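Long-range contact in hydrogenase maturation factor (Thermoanaerobacter tengcongensis, PDB 3VTH), which probably transfers the carbamoyl group of carbamoyl phosphate, at the expense of ATP, to the C-terminal cysteine of HypE during [NiFe]-hydrogenase maturation: residues 216-228 / 348-362. Sequence-based numbering, arbitrary orientation.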
ATOM      1  N   LYS A 216     -10.487   0.717  28.052  1.00 37.35           N
ATOM      2  CA  LYS A 216      -9.497   1.770  27.893  1.00 36.85           C
ATOM      3  C   LYS A 216      -8.755   1.693  26.547  1.00 35.31           C
ATOM      4  O   LYS A 216      -8.855   0.693  25.821  1.00 34.60           O
ATOM      5  CB  LYS A 216      -8.504   1.743  29.068  1.00 37.33           C
ATOM      6  CG  LYS A 216      -9.131   2.160  30.407  1.00 40.45           C
ATOM      7  CD  LYS A 216      -8.131   2.069  31.548  1.00 43.37           C
ATOM      8  CE  LYS A 216      -8.824   2.081  32.902  1.00 46.41           C
ATOM      9  NZ  LYS A 216      -9.545   3.357  33.134  1.00 50.19           N
ATOM     10  N   ILE A 217      -8.035   2.770  26.222  1.00 34.33           N
ATOM     11  CA  ILE A 217      -7.252   2.855  25.004  1.00 32.83           C
ATOM     12  C   ILE A 217      -5.807   2.525  25.346  1.00 32.15           C
ATOM     13  O   ILE A 217      -5.217   3.141  26.241  1.00 32.11           O
ATOM     14  CB  ILE A 217      -7.322   4.263  24.362  1.00 32.79           C
ATOM     15  CG1 ILE A 217      -8.738   4.561  23.860  1.00 33.29           C
ATOM     16  CG2 ILE A 217      -6.332   4.361  23.201  1.00 30.78           C
ATOM     17  CD1 ILE A 217      -9.110   6.016  23.877  1.00 34.24           C
ATOM     18  N   VAL A 218      -5.248   1.547  24.640  1.00 31.08           N
ATOM     19  CA  VAL A 218      -3.858   1.175  24.825  1.00 30.89           C
ATOM     20  C   VAL A 218      -3.021   1.597  23.613  1.00 29.99           C
ATOM     21  O   VAL A 218      -3.418   1.368  22.469  1.00 29.63           O
ATOM     22  CB  VAL A 218      -3.708  -0.350  25.125  1.00 31.29           C
ATOM     23  CG1 VAL A 218      -4.580  -0.758  26.318  1.00 32.80           C
ATOM     24  CG2 VAL A 218      -4.113  -1.185  23.932  1.00 33.39           C
ATOM     25  N   ALA A 219      -1.879   2.232  23.865  1.00 29.32           N
ATOM     26  CA  ALA A 219      -0.926   2.523  22.800  1.00 28.84           C
ATOM     27  C   ALA A 219       0.130   1.436  22.817  1.00 28.59           C
ATOM     28  O   ALA A 219       0.820   1.240  23.828  1.00 29.77           O
ATOM     29  CB  ALA A 219      -0.300   3.913  22.974  1.00 28.70           C
ATOM     30  N   ILE A 220       0.231   0.708  21.705  1.00 27.02           N
ATOM     31  CA  ILE A 220       1.069  -0.478  21.639  1.00 26.68           C
ATOM     32  C   ILE A 220       2.193  -0.230  20.655  1.00 25.91           C
ATOM     33  O   ILE A 220       1.934   0.088  19.494  1.00 24.94           O
ATOM     34  CB  ILE A 220       0.243  -1.714  21.172  1.00 26.66           C
ATOM     35  CG1 ILE A 220      -0.879  -2.020  22.182  1.00 28.13           C
ATOM     36  CG2 ILE A 220       1.125  -2.922  20.975  1.00 26.00           C
ATOM     37  CD1 ILE A 220      -1.862  -3.097  21.712  1.00 31.69           C
ATOM     38  N   LYS A 221       3.437  -0.373  21.109  1.00 26.65           N
ATOM     39  CA  LYS A 221       4.567  -0.280  20.179  1.00 26.39           C
ATOM     40  C   LYS A 221       4.653  -1.575  19.382  1.00 26.71           C
ATOM     41  O   LYS A 221       4.860  -2.647  19.946  1.00 26.32           O
ATOM     42  CB  LYS A 221       5.890   0.011  20.899  1.00 26.75           C
ATOM     43  CG  LYS A 221       7.055   0.291  19.936  1.00 25.77           C
ATOM     44  CD  LYS A 221       8.311   0.696  20.690  1.00 27.09           C
ATOM     45  CE  LYS A 221       9.545   0.697  19.771  1.00 27.97           C
ATOM     46  NZ  LYS A 221      10.744   1.165  20.534  1.00 30.03           N
ATOM     47  N   GLY A 222       4.499  -1.466  18.064  1.00 27.50           N
ATOM     48  CA  GLY A 222       4.514  -2.634  17.202  1.00 28.33           C
ATOM     49  C   GLY A 222       5.726  -2.541  16.311  1.00 29.57           C
ATOM     50  O   GLY A 222       6.700  -1.855  16.644  1.00 31.75           O
ATOM     51  N   ILE A 223       5.638  -3.159  15.143  1.00 28.65           N
ATOM     52  CA  ILE A 223       6.782  -3.314  14.254  1.00 27.19           C
ATOM     53  C   ILE A 223       7.101  -1.975  13.588  1.00 27.09           C
ATOM     54  O   ILE A 223       8.254  -1.511  13.606  1.00 26.16           O
ATOM     55  CB  ILE A 223       6.452  -4.402  13.180  1.00 27.26           C
ATOM     56  CG1 ILE A 223       6.293  -5.785  13.828  1.00 27.94           C
ATOM     57  CG2 ILE A 223       7.496  -4.454  12.073  1.00 26.50           C
ATOM     58  CD1 ILE A 223       7.533  -6.252  14.619  1.00 29.01           C
ATOM     59  N   GLY A 224       6.067  -1.350  13.027  1.00 25.73           N
ATOM     60  CA  GLY A 224       6.226  -0.145  12.214  1.00 25.87           C
ATOM     61  C   GLY A 224       5.964   1.162  12.939  1.00 25.84           C
ATOM     62  O   GLY A 224       6.147   2.245  12.377  1.00 26.20           O
ATOM     63  N   GLY A 225       5.509   1.064  14.180  1.00 25.11           N
ATOM     64  CA  GLY A 225       5.242   2.242  14.988  1.00 25.52           C
ATOM     65  C   GLY A 225       4.223   1.896  16.042  1.00 25.55           C
ATOM     66  O   GLY A 225       3.988   0.718  16.316  1.00 25.47           O
ATOM     67  N   PHE A 226       3.605   2.919  16.620  1.00 25.10           N
ATOM     68  CA  PHE A 226       2.616   2.721  17.663  1.00 25.15           C
ATOM     69  C   PHE A 226       1.223   2.617  17.047  1.00 24.76           C
ATOM     70  O   PHE A 226       0.944   3.291  16.052  1.00 24.36           O
ATOM     71  CB  PHE A 226       2.657   3.884  18.670  1.00 25.58           C
ATOM     72  CG  PHE A 226       3.763   3.762  19.675  1.00 27.50           C
ATOM     73  CD1 PHE A 226       3.502   3.283  20.958  1.00 26.89           C
ATOM     74  CD2 PHE A 226       5.080   4.069  19.323  1.00 27.46           C
ATOM     75  CE1 PHE A 226       4.517   3.135  21.879  1.00 26.54           C
ATOM     76  CE2 PHE A 226       6.106   3.937  20.254  1.00 26.86           C
ATOM     77  CZ  PHE A 226       5.823   3.470  21.530  1.00 26.86           C
ATOM     78  N   HIS A 227       0.368   1.793  17.654  1.00 24.20           N
ATOM     79  CA  HIS A 227      -1.052   1.733  17.310  1.00 24.64           C
ATOM     80  C   HIS A 227      -1.909   1.872  18.565  1.00 25.42           C
ATOM     81  O   HIS A 227      -1.472   1.542  19.673  1.00 26.12           O
ATOM     82  CB  HIS A 227      -1.389   0.433  16.549  1.00 23.98           C
ATOM     83  CG  HIS A 227      -0.746   0.374  15.201  1.00 26.25           C
ATOM     84  ND1 HIS A 227       0.548  -0.075  15.022  1.00 28.12           N
ATOM     85  CD2 HIS A 227      -1.167   0.805  13.989  1.00 26.35           C
ATOM     86  CE1 HIS A 227       0.882   0.047  13.749  1.00 26.12           C
ATOM     87  NE2 HIS A 227      -0.139   0.580  13.101  1.00 27.38           N
ATOM     88  N   LEU A 228      -3.115   2.384  18.383  1.00 25.88           N
ATOM     89  CA  LEU A 228      -4.050   2.560  19.487  1.00 26.47           C
ATOM     90  C   LEU A 228      -5.082   1.486  19.330  1.00 26.50           C
ATOM     91  O   LEU A 228      -5.604   1.270  18.221  1.00 26.24           O
ATOM     92  CB  LEU A 228      -4.716   3.931  19.429  1.00 27.36           C
ATOM     93  CG  LEU A 228      -3.780   5.125  19.605  1.00 28.10           C
ATOM     94  CD1 LEU A 228      -4.316   6.377  18.898  1.00 28.21           C
ATOM     95  CD2 LEU A 228      -3.520   5.371  21.092  1.00 28.20           C
ATOM     96  N   LEU A 348       0.618  11.165  22.427  1.00 34.69           N
ATOM     97  CA  LEU A 348      -0.583  10.384  22.716  1.00 34.10           C
ATOM     98  C   LEU A 348      -1.064  10.514  24.164  1.00 35.44           C
ATOM     99  O   LEU A 348      -1.888   9.719  24.625  1.00 35.42           O
ATOM    100  CB  LEU A 348      -0.363   8.914  22.332  1.00 32.16           C
ATOM    101  CG  LEU A 348       0.223   8.671  20.926  1.00 31.26           C
ATOM    102  CD1 LEU A 348       0.374   7.186  20.621  1.00 29.55           C
ATOM    103  CD2 LEU A 348      -0.618   9.358  19.840  1.00 28.50           C
ATOM    104  N   LYS A 349      -0.568  11.524  24.869  1.00 36.78           N
ATOM    105  CA  LYS A 349      -0.799  11.620  26.314  1.00 38.97           C
ATOM    106  C   LYS A 349      -2.260  11.891  26.664  1.00 40.18           C
ATOM    107  O   LYS A 349      -2.713  11.521  27.742  1.00 41.39           O
ATOM    108  CB  LYS A 349       0.109  12.669  26.949  1.00 40.24           C
ATOM    109  CG  LYS A 349      -0.176  14.087  26.525  1.00 43.24           C
ATOM    110  CD  LYS A 349       0.800  15.041  27.172  1.00 48.28           C
ATOM    111  CE  LYS A 349       0.610  16.433  26.610  1.00 50.74           C
ATOM    112  NZ  LYS A 349       1.035  17.433  27.605  1.00 54.38           N
ATOM    113  N   ASP A 350      -2.988  12.538  25.757  1.00 40.35           N
ATOM    114  CA  ASP A 350      -4.406  12.814  25.990  1.00 42.10           C
ATOM    115  C   ASP A 350      -5.271  11.863  25.167  1.00 40.89           C
ATOM    116  O   ASP A 350      -6.478  12.056  25.040  1.00 42.17           O
ATOM    117  CB  ASP A 350      -4.750  14.276  25.674  1.00 43.20           C
ATOM    118  CG  ASP A 350      -4.056  15.271  26.610  1.00 45.79           C
ATOM    119  OD1 ASP A 350      -3.918  14.996  27.827  1.00 47.31           O
ATOM    120  OD2 ASP A 350      -3.662  16.355  26.127  1.00 48.89           O
ATOM    121  N   ILE A 351      -4.645  10.826  24.619  1.00 38.60           N
ATOM    122  CA  ILE A 351      -5.349   9.869  23.782  1.00 37.07           C
ATOM    123  C   ILE A 351      -5.326   8.479  24.413  1.00 36.35           C
ATOM    124  O   ILE A 351      -6.376   7.939  24.756  1.00 36.77           O
ATOM    125  CB  ILE A 351      -4.785   9.837  22.341  1.00 35.67           C
ATOM    126  CG1 ILE A 351      -4.805  11.248  21.725  1.00 36.18           C
ATOM    127  CG2 ILE A 351      -5.563   8.847  21.488  1.00 35.05           C
ATOM    128  CD1 ILE A 351      -4.164  11.337  20.341  1.00 37.01           C
ATOM    129  N   ALA A 352      -4.131   7.911  24.585  1.00 34.77           N
ATOM    130  CA  ALA A 352      -4.009   6.605  25.202  1.00 33.99           C
ATOM    131  C   ALA A 352      -4.116   6.694  26.718  1.00 35.15           C
ATOM    132  O   ALA A 352      -3.681   7.676  27.331  1.00 35.75           O
ATOM    133  CB  ALA A 352      -2.686   5.949  24.801  1.00 32.45           C
ATOM    134  N   ASP A 353      -4.700   5.661  27.319  1.00 35.17           N
ATOM    135  CA  ASP A 353      -4.741   5.538  28.773  1.00 36.36           C
ATOM    136  C   ASP A 353      -3.494   4.846  29.341  1.00 35.76           C
ATOM    137  O   ASP A 353      -3.002   5.218  30.410  1.00 35.45           O
ATOM    138  CB  ASP A 353      -6.008   4.794  29.184  1.00 37.05           C
ATOM    139  CG  ASP A 353      -7.263   5.550  28.786  1.00 38.27           C
ATOM    140  OD1 ASP A 353      -7.485   6.628  29.361  1.00 40.45           O
ATOM    141  OD2 ASP A 353      -8.011   5.091  27.892  1.00 37.61           O
ATOM    142  N   VAL A 354      -2.993   3.840  28.627  1.00 34.40           N
ATOM    143  CA  VAL A 354      -1.789   3.100  29.051  1.00 34.73           C
ATOM    144  C   VAL A 354      -0.945   2.754  27.828  1.00 33.45           C
ATOM    145  O   VAL A 354      -1.442   2.793  26.704  1.00 33.12           O
ATOM    146  CB  VAL A 354      -2.139   1.806  29.840  1.00 34.93           C
ATOM    147  CG1 VAL A 354      -3.024   2.124  31.081  1.00 37.87           C
ATOM    148  CG2 VAL A 354      -2.837   0.807  28.930  1.00 35.52           C
ATOM    149  N   PHE A 355       0.326   2.422  28.052  1.00 32.85           N
ATOM    150  CA  PHE A 355       1.268   2.202  26.960  1.00 32.06           C
ATOM    151  C   PHE A 355       1.996   0.877  27.116  1.00 31.51           C
ATOM    152  O   PHE A 355       2.397   0.515  28.228  1.00 31.77           O
ATOM    153  CB  PHE A 355       2.323   3.320  26.930  1.00 32.25           C
ATOM    154  CG  PHE A 355       1.768   4.677  26.607  1.00 32.79           C
ATOM    155  CD1 PHE A 355       1.960   5.234  25.342  1.00 32.50           C
ATOM    156  CD2 PHE A 355       1.081   5.419  27.582  1.00 34.22           C
ATOM    157  CE1 PHE A 355       1.445   6.515  25.033  1.00 33.30           C
ATOM    158  CE2 PHE A 355       0.576   6.680  27.294  1.00 32.74           C
ATOM    159  CZ  PHE A 355       0.753   7.230  26.023  1.00 33.69           C
ATOM    160  N   LEU A 356       2.169   0.171  25.995  1.00 30.11           N
ATOM    161  CA  LEU A 356       3.068  -0.969  25.946  1.00 29.49           C
ATOM    162  C   LEU A 356       4.263  -0.599  25.076  1.00 28.84           C
ATOM    163  O   LEU A 356       4.203  -0.658  23.832  1.00 27.94           O
ATOM    164  CB  LEU A 356       2.382  -2.242  25.422  1.00 29.36           C
ATOM    165  CG  LEU A 356       3.235  -3.519  25.516  1.00 28.46           C
ATOM    166  CD1 LEU A 356       3.432  -3.959  26.972  1.00 28.90           C
ATOM    167  CD2 LEU A 356       2.642  -4.663  24.679  1.00 29.29           C
ATOM    168  N   LEU A 357       5.335  -0.207  25.755  1.00 28.63           N
ATOM    169  CA  LEU A 357       6.586   0.205  25.133  1.00 28.57           C
ATOM    170  C   LEU A 357       7.524  -0.994  24.929  1.00 27.95           C
ATOM    171  O   LEU A 357       7.270  -2.076  25.447  1.00 27.72           O
ATOM    172  CB  LEU A 357       7.272   1.184  26.085  1.00 29.52           C
ATOM    173  CG  LEU A 357       7.065   2.702  26.088  1.00 32.00           C
ATOM    174  CD1 LEU A 357       5.744   3.207  25.484  1.00 28.49           C
ATOM    175  CD2 LEU A 357       7.297   3.256  27.470  1.00 31.57           C
ATOM    176  N   ASN A 358       8.606  -0.792  24.167  1.00 27.12           N
ATOM    177  CA  ASN A 358       9.737  -1.712  24.196  1.00 26.65           C
ATOM    178  C   ASN A 358      11.027  -0.969  23.853  1.00 27.40           C
ATOM    179  O   ASN A 358      10.982   0.168  23.369  1.00 27.82           O
ATOM    180  CB  ASN A 358       9.504  -2.934  23.280  1.00 25.87           C
ATOM    181  CG  ASN A 358       9.582  -2.600  21.807  1.00 25.54           C
ATOM    182  OD1 ASN A 358      10.626  -2.146  21.304  1.00 25.78           O
ATOM    183  ND2 ASN A 358       8.489  -2.861  21.088  1.00 25.15           N
ATOM    184  N   ASN A 359      12.174  -1.594  24.103  1.00 27.35           N
ATOM    185  CA  ASN A 359      13.435  -0.901  23.892  1.00 28.30           C
ATOM    186  C   ASN A 359      14.165  -1.319  22.619  1.00 28.23           C
ATOM    187  O   ASN A 359      15.361  -1.137  22.531  1.00 29.89           O
ATOM    188  CB  ASN A 359      14.345  -1.038  25.134  1.00 28.97           C
ATOM    189  CG  ASN A 359      14.669  -2.488  25.460  1.00 28.86           C
ATOM    190  OD1 ASN A 359      14.072  -3.419  24.903  1.00 28.71           O
ATOM    191  ND2 ASN A 359      15.626  -2.689  26.341  1.00 27.31           N
ATOM    192  N   ARG A 360      13.458  -1.870  21.629  1.00 28.01           N
ATOM    193  CA  ARG A 360      14.071  -2.105  20.313  1.00 28.69           C
ATOM    194  C   ARG A 360      13.760  -0.909  19.416  1.00 28.76           C
ATOM    195  O   ARG A 360      12.597  -0.685  19.054  1.00 28.63           O
ATOM    196  CB  ARG A 360      13.573  -3.417  19.660  1.00 27.72           C
ATOM    197  CG  ARG A 360      14.257  -3.745  18.298  1.00 29.46           C
ATOM    198  CD  ARG A 360      13.778  -5.072  17.670  1.00 29.51           C
ATOM    199  NE  ARG A 360      12.318  -5.106  17.496  1.00 30.98           N
ATOM    200  CZ  ARG A 360      11.596  -6.222  17.403  1.00 30.96           C
ATOM    201  NH1 ARG A 360      12.186  -7.404  17.451  1.00 32.65           N
ATOM    202  NH2 ARG A 360      10.276  -6.161  17.256  1.00 30.87           N
ATOM    203  N   ASP A 361      14.783  -0.139  19.058  1.00 29.78           N
ATOM    204  CA  ASP A 361      14.584   1.035  18.183  1.00 30.28           C
ATOM    205  C   ASP A 361      13.877   0.693  16.882  1.00 29.01           C
ATOM    206  O   ASP A 361      14.168  -0.323  16.248  1.00 28.03           O
ATOM    207  CB  ASP A 361      15.904   1.718  17.849  1.00 32.18           C
ATOM    208  CG  ASP A 361      16.494   2.466  19.030  1.00 37.24           C
ATOM    209  OD1 ASP A 361      17.573   3.062  18.842  1.00 41.98           O
ATOM    210  OD2 ASP A 361      15.888   2.475  20.140  1.00 40.14           O
ATOM    211  N   ILE A 362      12.915   1.531  16.509  1.00 27.92           N
ATOM    212  CA  ILE A 362      12.321   1.461  15.176  1.00 27.16           C
ATOM    213  C   ILE A 362      13.102   2.485  14.372  1.00 28.04           C
ATOM    214  O   ILE A 362      13.099   3.674  14.708  1.00 28.66           O
ATOM    215  CB  ILE A 362      10.810   1.795  15.170  1.00 26.66           C
ATOM    216  CG1 ILE A 362      10.029   0.737  15.961  1.00 24.67           C
ATOM    217  CG2 ILE A 362      10.270   1.927  13.694  1.00 24.76           C
ATOM    218  CD1 ILE A 362       8.546   1.129  16.256  1.00 25.32           C
TER
HETATM  219  O   HOH W   1      11.735   3.527  18.229  1.00 25.09           O
HETATM  220  O   HOH W   2       5.712  -3.474  22.375  1.00 26.71           O
HETATM  221  O   HOH W   3       9.229  -3.038  18.040  1.00 40.16           O
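Ala219 CB is a small bump in a fitted hollow: Ala352 CB meets it at 3.6 Å, Phe355 CD1 at 3.5 Å and Leu348 CD1 a little farther out. The case illustrates how a turn can complete the packing beside two neighbouring parallel strands, here 218-221 and 354-358: the one that follows helix 341-347 brings Leu348 and Ala352 up to the Ala219 methyl on the face carrying Ala219 and Phe355. Leu228 extends the fit, its CD1 resting on Ile351 CG2 and its CD2 on Ala352 CB. On the opposite face Val218 and Val354 lie side by side, CG1 against CG2 at 3.5 Å. Backbone bonds tie Ala219 to Val354 and Leu356, and Lys221 to Leu356.

Each end of the ladder is closed by a side chain. At the start, Asp353 OD2 takes the Ile217 N-H through its anti lone pair in an almost straight bond (2.9 Å, 176°), while Asp353 N returns a bond to Ile217 O. At the far end Lys221 runs out extended, CG trans to its own N (chi1 -173°), across the Asn358 amide and past Ile362. Its NZ reaches Asn358 O and Arg360 O, both at 3.0 Å and both from above the carbonyl plane; Asn358 OD1, which forms an Asx turn with Arg360 N, adds a weak bond. Ile362 CD1 plugs the bend 222-225, 3.5 Å from Gly222 O, and Leu357 CD1 sits at the edge of the Phe226 ring.

Within the large mixed sheet of the YrdC-like domain, strand 218-221 lies between 354-358 and 226-229, and strand 193-196 flanks 354-358 on its other side. Helix 204-213 covers the Val218 and Val354 face, whereas helix 341-347 packs against Phe226 and Leu357.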